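Local coordinates for protein putative isohexenylglutaconyl-CoA hydratase (Pseudomonas aeruginosa, PDB 4ZU2) that probably hydrates isohexenylglutaconyl-CoA, an intermediate of citronellate breakdown, as a member of the crotonase (enoyl-CoA hydratase/isomerase) family, at residues 197-200 / 201-205; 251-255 / 256-260. All blocks are in the same frame, centred on the assembly; numbering follows the deposited sequence.

In the fold
Both contacts are local, each made by side chains a turn or so apart, and they sit on the same side of the chain's centre with their own centres about 20 Å apart. Contact 1 is partly buried: it lies within helix 190-205, whose inner leucines and threonine cover strands of the crotonase sheet while its glutamates look outward. Contact 2 is a surface contact at the end of helix 247-255, where the chain turns back and an arginine fastens the turn through amide and carbonyl oxygens. Apolar packing marks the inner side of the first, polar bridging the second. No secondary-structure element is common to them, yet both reach the second subunit.

Contact 1 (197-200 / 201-205); sequences LEET and LEQLR
Leu197 and Leu201, one turn apart on helix 190-205, form the tight inner side of this alpha-helical i to i+4 contact, which covers the mixed beta-sheet of the crotonase fold. Their side chains run side by side in the same direction, and CD1 of Leu201 meets CG of Leu197 at 4.2 Å. Both reach the sheet, Leu197 touching Val56, Val106 and Leu108, and Leu201 touching Ala54. Thr200 joins this buried side: with CG2 anti to its backbone N and OG1 beside that N (chi1 -64°), the hydroxyl bonds to the Arg196 carbonyl within the helix, while the side chain packs on Val126 and Ile128.

The exposed side is different in character: Glu198 and Glu202 also lie alongside each other, but their carboxylate planes are turned 39° apart, and OE2 of Glu198 comes to 2.8 Å from OE1 of Glu202. Two acceptors this close would repel if both were charged, so a shared proton is possible though not established. Glu199 and Gln203 instead cross at about a right angle, OE2 of Glu199 lying 3.9 Å from CG of Gln203; the Gln203 side chain also packs on Thr168 of the second subunit. In the backbone, the Glu199 carbonyl oxygen accepts two bonds, each 2.9 Å long: a more bent one from Glu202 N and a straight one from Gln203 N at 163°.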
loop_
_atom_site.group_PDB
_atom_site.type_symbol
_atom_site.label_atom_id
_atom_site.label_comp_id
_atom_site.label_asym_id
_atom_site.label_seq_id
_atom_site.Cartn_x
_atom_site.Cartn_y
_atom_site.Cartn_z
ATOM N N LEU A 197 -12.603 1.544 -22.071
ATOM C CA LEU A 197 -12.703 2.968 -21.789
ATOM C C LEU A 197 -14.154 3.376 -21.705
ATOM O O LEU A 197 -14.567 4.031 -20.750
ATOM C CB LEU A 197 -12.015 3.812 -22.849
ATOM C CG LEU A 197 -12.201 5.335 -22.723
ATOM C CD1 LEU A 197 -11.672 5.833 -21.394
ATOM C CD2 LEU A 197 -11.493 6.085 -23.864
ATOM N N GLU A 198 -14.919 3.029 -22.735
ATOM C CA GLU A 198 -16.324 3.369 -22.752
ATOM C C GLU A 198 -17.094 2.619 -21.627
ATOM O O GLU A 198 -18.118 3.097 -21.153
ATOM C CB GLU A 198 -16.926 3.105 -24.139
ATOM C CG GLU A 198 -18.436 3.325 -24.186
ATOM C CD GLU A 198 -18.872 4.677 -23.596
ATOM O OE1 GLU A 198 -18.361 5.725 -24.078
ATOM O OE2 GLU A 198 -19.726 4.683 -22.651
ATOM N N GLU A 199 -16.629 1.442 -21.218
ATOM C CA GLU A 199 -17.275 0.763 -20.101
ATOM C C GLU A 199 -17.116 1.630 -18.840
ATOM O O GLU A 199 -18.105 2.012 -18.203
ATOM C CB GLU A 199 -16.684 -0.609 -19.887
ATOM C CG GLU A 199 -17.322 -1.351 -18.746
ATOM C CD GLU A 199 -18.847 -1.406 -18.839
ATOM O OE1 GLU A 199 -19.378 -1.463 -19.984
ATOM O OE2 GLU A 199 -19.507 -1.400 -17.765
ATOM N N THR A 200 -15.861 1.980 -18.546
ATOM C CA THR A 200 -15.489 2.844 -17.421
ATOM C C THR A 200 -16.329 4.108 -17.441
ATOM O O THR A 200 -16.885 4.512 -16.436
ATOM C CB THR A 200 -14.025 3.247 -17.519
ATOM O OG1 THR A 200 -13.192 2.082 -17.402
ATOM C CG2 THR A 200 -13.641 4.277 -16.438
ATOM N N LEU A 201 -16.462 4.702 -18.604
ATOM C CA LEU A 201 -17.193 5.951 -18.722
ATOM C C LEU A 201 -18.679 5.776 -18.467
ATOM O O LEU A 201 -19.333 6.702 -18.018
ATOM C CB LEU A 201 -16.966 6.591 -20.082
ATOM C CG LEU A 201 -15.588 7.236 -20.296
ATOM C CD1 LEU A 201 -15.470 7.766 -21.737
ATOM C CD2 LEU A 201 -15.300 8.381 -19.282
ATOM N N GLU A 202 -19.223 4.601 -18.732
ATOM C CA GLU A 202 -20.640 4.438 -18.488
ATOM C C GLU A 202 -20.827 4.153 -16.993
ATOM O O GLU A 202 -21.799 4.580 -16.413
ATOM C CB GLU A 202 -21.263 3.381 -19.396
ATOM C CG GLU A 202 -22.738 3.644 -19.602
ATOM C CD GLU A 202 -23.032 4.774 -20.561
ATOM O OE1 GLU A 202 -22.302 4.886 -21.569
ATOM O OE2 GLU A 202 -23.978 5.559 -20.280
ATOM N N GLN A 203 -19.867 3.477 -16.362
ATOM C CA GLN A 203 -19.904 3.332 -14.905
ATOM C C GLN A 203 -19.881 4.674 -14.203
ATOM O O GLN A 203 -20.550 4.883 -13.194
ATOM C CB GLN A 203 -18.731 2.515 -14.419
ATOM C CG GLN A 203 -18.774 1.106 -14.935
ATOM C CD GLN A 203 -17.572 0.301 -14.501
ATOM O OE1 GLN A 203 -16.432 0.650 -14.783
ATOM N NE2 GLN A 203 -17.826 -0.774 -13.789
ATOM N N LEU A 204 -19.094 5.586 -14.758
ATOM C CA LEU A 204 -18.896 6.894 -14.174
ATOM C C LEU A 204 -20.129 7.766 -14.269
ATOM O O LEU A 204 -20.335 8.660 -13.431
ATOM C CB LEU A 204 -17.710 7.560 -14.897
ATOM C CG LEU A 204 -17.318 9.018 -14.673
ATOM C CD1 LEU A 204 -18.194 10.004 -15.426
ATOM C CD2 LEU A 204 -17.224 9.353 -13.219
ATOM N N ARG A 205 -20.938 7.553 -15.305
ATOM C CA ARG A 205 -22.086 8.435 -15.547
ATOM C C ARG A 205 -23.244 8.148 -14.567
ATOM O O ARG A 205 -24.153 8.991 -14.413
ATOM C CB ARG A 205 -22.573 8.333 -17.015
ATOM C CG ARG A 205 -21.555 8.798 -18.096
ATOM C CD ARG A 205 -21.494 10.319 -18.288
ATOM N NE ARG A 205 -21.294 10.704 -19.692
ATOM C CZ ARG A 205 -21.383 11.954 -20.175
ATOM N NH1 ARG A 205 -21.673 12.993 -19.401
ATOM N NH2 ARG A 205 -21.180 12.174 -21.463
#

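Contact 2 (251-255 / 256-260); sequences TLAFV and QKRKP
The guanidinium of Arg258 lies with one face over Ala253, whose CA sits 3.9 Å above the plane and over its centre, at the C-terminal end of helix 247-255, where the chain leaves the helix and folds back over its last turn. CB of Ala253 lies over the same group, 3.6 Å from NH1 of Arg258, while CD2 of Leu252 approaches obliquely. NE of Arg258 donates to OE1 of Gln256 at 2.6 Å, the oxygen tilted 23° from the guanidinium plane; a weak second bond to this oxygen comes from NH2. NH1 gives a bond to the Lys259 carbonyl oxygen, which lies in the plane, and also pairs with Glu249. These partners limit the rotation of the group. With its CG between the backbone N and carbonyl carbon (chi1 61°), Arg258 then extends to NE and carries the guanidinium back over Ala253.

Gln256, the first residue to leave the helical conformation, still donates its backbone N to Leu252 O at 2.8 Å. Its side-chain amide lies against Leu252, NE2 being 3.8 Å from Leu252 CG. The turn brings Pro260 onto the buried Ala253, their CB atoms 3.8 Å apart, and Pro260 also packs on Ser141 of the second subunit. An i+5 to i backbone bond closes the turn: Arg258 N reaches Ala253 O at 3.1 Å, in the carbonyl plane.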
loop_
_atom_site.group_PDB
_atom_site.type_symbol
_atom_site.label_atom_id
_atom_site.label_comp_id
_atom_site.label_asym_id
_atom_site.label_seq_id
_atom_site.Cartn_x
_atom_site.Cartn_y
_atom_site.Cartn_z
ATOM N N THR A 251 -31.066 9.790 -3.863
ATOM C CA THR A 251 -31.752 8.845 -2.943
ATOM C C THR A 251 -33.224 8.666 -3.313
ATOM O O THR A 251 -33.873 7.670 -2.980
ATOM C CB THR A 251 -31.670 9.348 -1.506
ATOM O OG1 THR A 251 -32.146 10.700 -1.458
ATOM C CG2 THR A 251 -30.217 9.271 -0.995
ATOM N N LEU A 252 -33.746 9.655 -4.017
ATOM C CA LEU A 252 -35.087 9.588 -4.561
ATOM C C LEU A 252 -35.165 8.602 -5.727
ATOM O O LEU A 252 -35.929 7.648 -5.675
ATOM C CB LEU A 252 -35.528 10.983 -5.009
ATOM C CG LEU A 252 -37.041 11.181 -4.961
ATOM C CD1 LEU A 252 -37.480 11.127 -3.491
ATOM C CD2 LEU A 252 -37.443 12.503 -5.633
ATOM N N ALA A 253 -34.384 8.845 -6.780
ATOM C CA ALA A 253 -34.274 7.912 -7.903
ATOM C C ALA A 253 -34.170 6.482 -7.400
ATOM O O ALA A 253 -34.667 5.552 -8.020
ATOM C CB ALA A 253 -33.053 8.253 -8.738
ATOM N N PHE A 254 -33.525 6.316 -6.258
ATOM C CA PHE A 254 -33.317 5.009 -5.664
ATOM C C PHE A 254 -34.615 4.403 -5.088
ATOM O O PHE A 254 -34.910 3.219 -5.320
ATOM C CB PHE A 254 -32.230 5.141 -4.583
ATOM C CG PHE A 254 -31.950 3.870 -3.811
ATOM C CD1 PHE A 254 -31.565 2.709 -4.453
ATOM C CD2 PHE A 254 -32.050 3.860 -2.430
ATOM C CE1 PHE A 254 -31.310 1.560 -3.739
ATOM C CE2 PHE A 254 -31.788 2.715 -1.711
ATOM C CZ PHE A 254 -31.422 1.563 -2.364
ATOM N N VAL A 255 -35.400 5.200 -4.356
ATOM C CA VAL A 255 -36.624 4.662 -3.755
ATOM C C VAL A 255 -37.700 4.537 -4.822
ATOM O O VAL A 255 -38.457 3.563 -4.857
ATOM C CB VAL A 255 -37.112 5.468 -2.533
ATOM C CG1 VAL A 255 -35.992 5.608 -1.548
ATOM C CG2 VAL A 255 -37.726 6.830 -2.917
ATOM N N GLN A 256 -37.713 5.500 -5.731
ATOM C CA GLN A 256 -38.425 5.337 -6.974
ATOM C C GLN A 256 -37.565 4.310 -7.679
ATOM O O GLN A 256 -36.537 3.902 -7.138
ATOM C CB GLN A 256 -38.499 6.662 -7.720
ATOM C CG GLN A 256 -39.092 7.787 -6.869
ATOM C CD GLN A 256 -39.166 9.106 -7.608
ATOM O OE1 GLN A 256 -38.547 9.285 -8.644
ATOM N NE2 GLN A 256 -39.935 10.036 -7.072
ATOM N N LYS A 257 -37.951 3.836 -8.846
ATOM C CA LYS A 257 -37.136 2.787 -9.427
ATOM C C LYS A 257 -36.540 3.225 -10.747
ATOM O O LYS A 257 -36.691 2.565 -11.762
ATOM C CB LYS A 257 -37.919 1.485 -9.511
ATOM C CG LYS A 257 -37.784 0.662 -8.243
ATOM C CD LYS A 257 -39.049 0.704 -7.434
ATOM C CE LYS A 257 -38.995 -0.296 -6.314
ATOM N NZ LYS A 257 -40.307 -0.413 -5.623
ATOM N N ARG A 258 -35.809 4.334 -10.686
ATOM C CA ARG A 258 -35.250 4.964 -11.866
ATOM C C ARG A 258 -33.809 5.461 -11.702
ATOM O O ARG A 258 -33.199 5.443 -10.624
ATOM C CB ARG A 258 -36.109 6.162 -12.232
ATOM C CG ARG A 258 -36.154 7.212 -11.153
ATOM C CD ARG A 258 -36.854 8.437 -11.683
ATOM N NE ARG A 258 -37.000 9.493 -10.684
ATOM C CZ ARG A 258 -36.065 10.397 -10.397
ATOM N NH1 ARG A 258 -34.890 10.371 -11.027
ATOM N NH2 ARG A 258 -36.290 11.330 -9.483
ATOM N N LYS A 259 -33.297 5.945 -12.814
ATOM C CA LYS A 259 -31.972 6.462 -12.874
ATOM C C LYS A 259 -32.069 7.879 -12.321
ATOM O O LYS A 259 -33.037 8.584 -12.610
ATOM C CB LYS A 259 -31.506 6.441 -14.340
ATOM C CG LYS A 259 -32.337 7.411 -15.205
ATOM C CD LYS A 259 -32.220 7.260 -16.753
ATOM C CE LYS A 259 -32.435 5.894 -17.435
ATOM N NZ LYS A 259 -32.793 6.190 -18.882
ATOM N N PRO A 260 -31.081 8.309 -11.505
ATOM C CA PRO A 260 -31.007 9.744 -11.196
ATOM C C PRO A 260 -30.669 10.501 -12.479
ATOM O O PRO A 260 -30.218 9.895 -13.440
ATOM C CB PRO A 260 -29.873 9.832 -10.173
ATOM C CG PRO A 260 -29.009 8.652 -10.467
ATOM C CD PRO A 260 -29.944 7.567 -10.936
#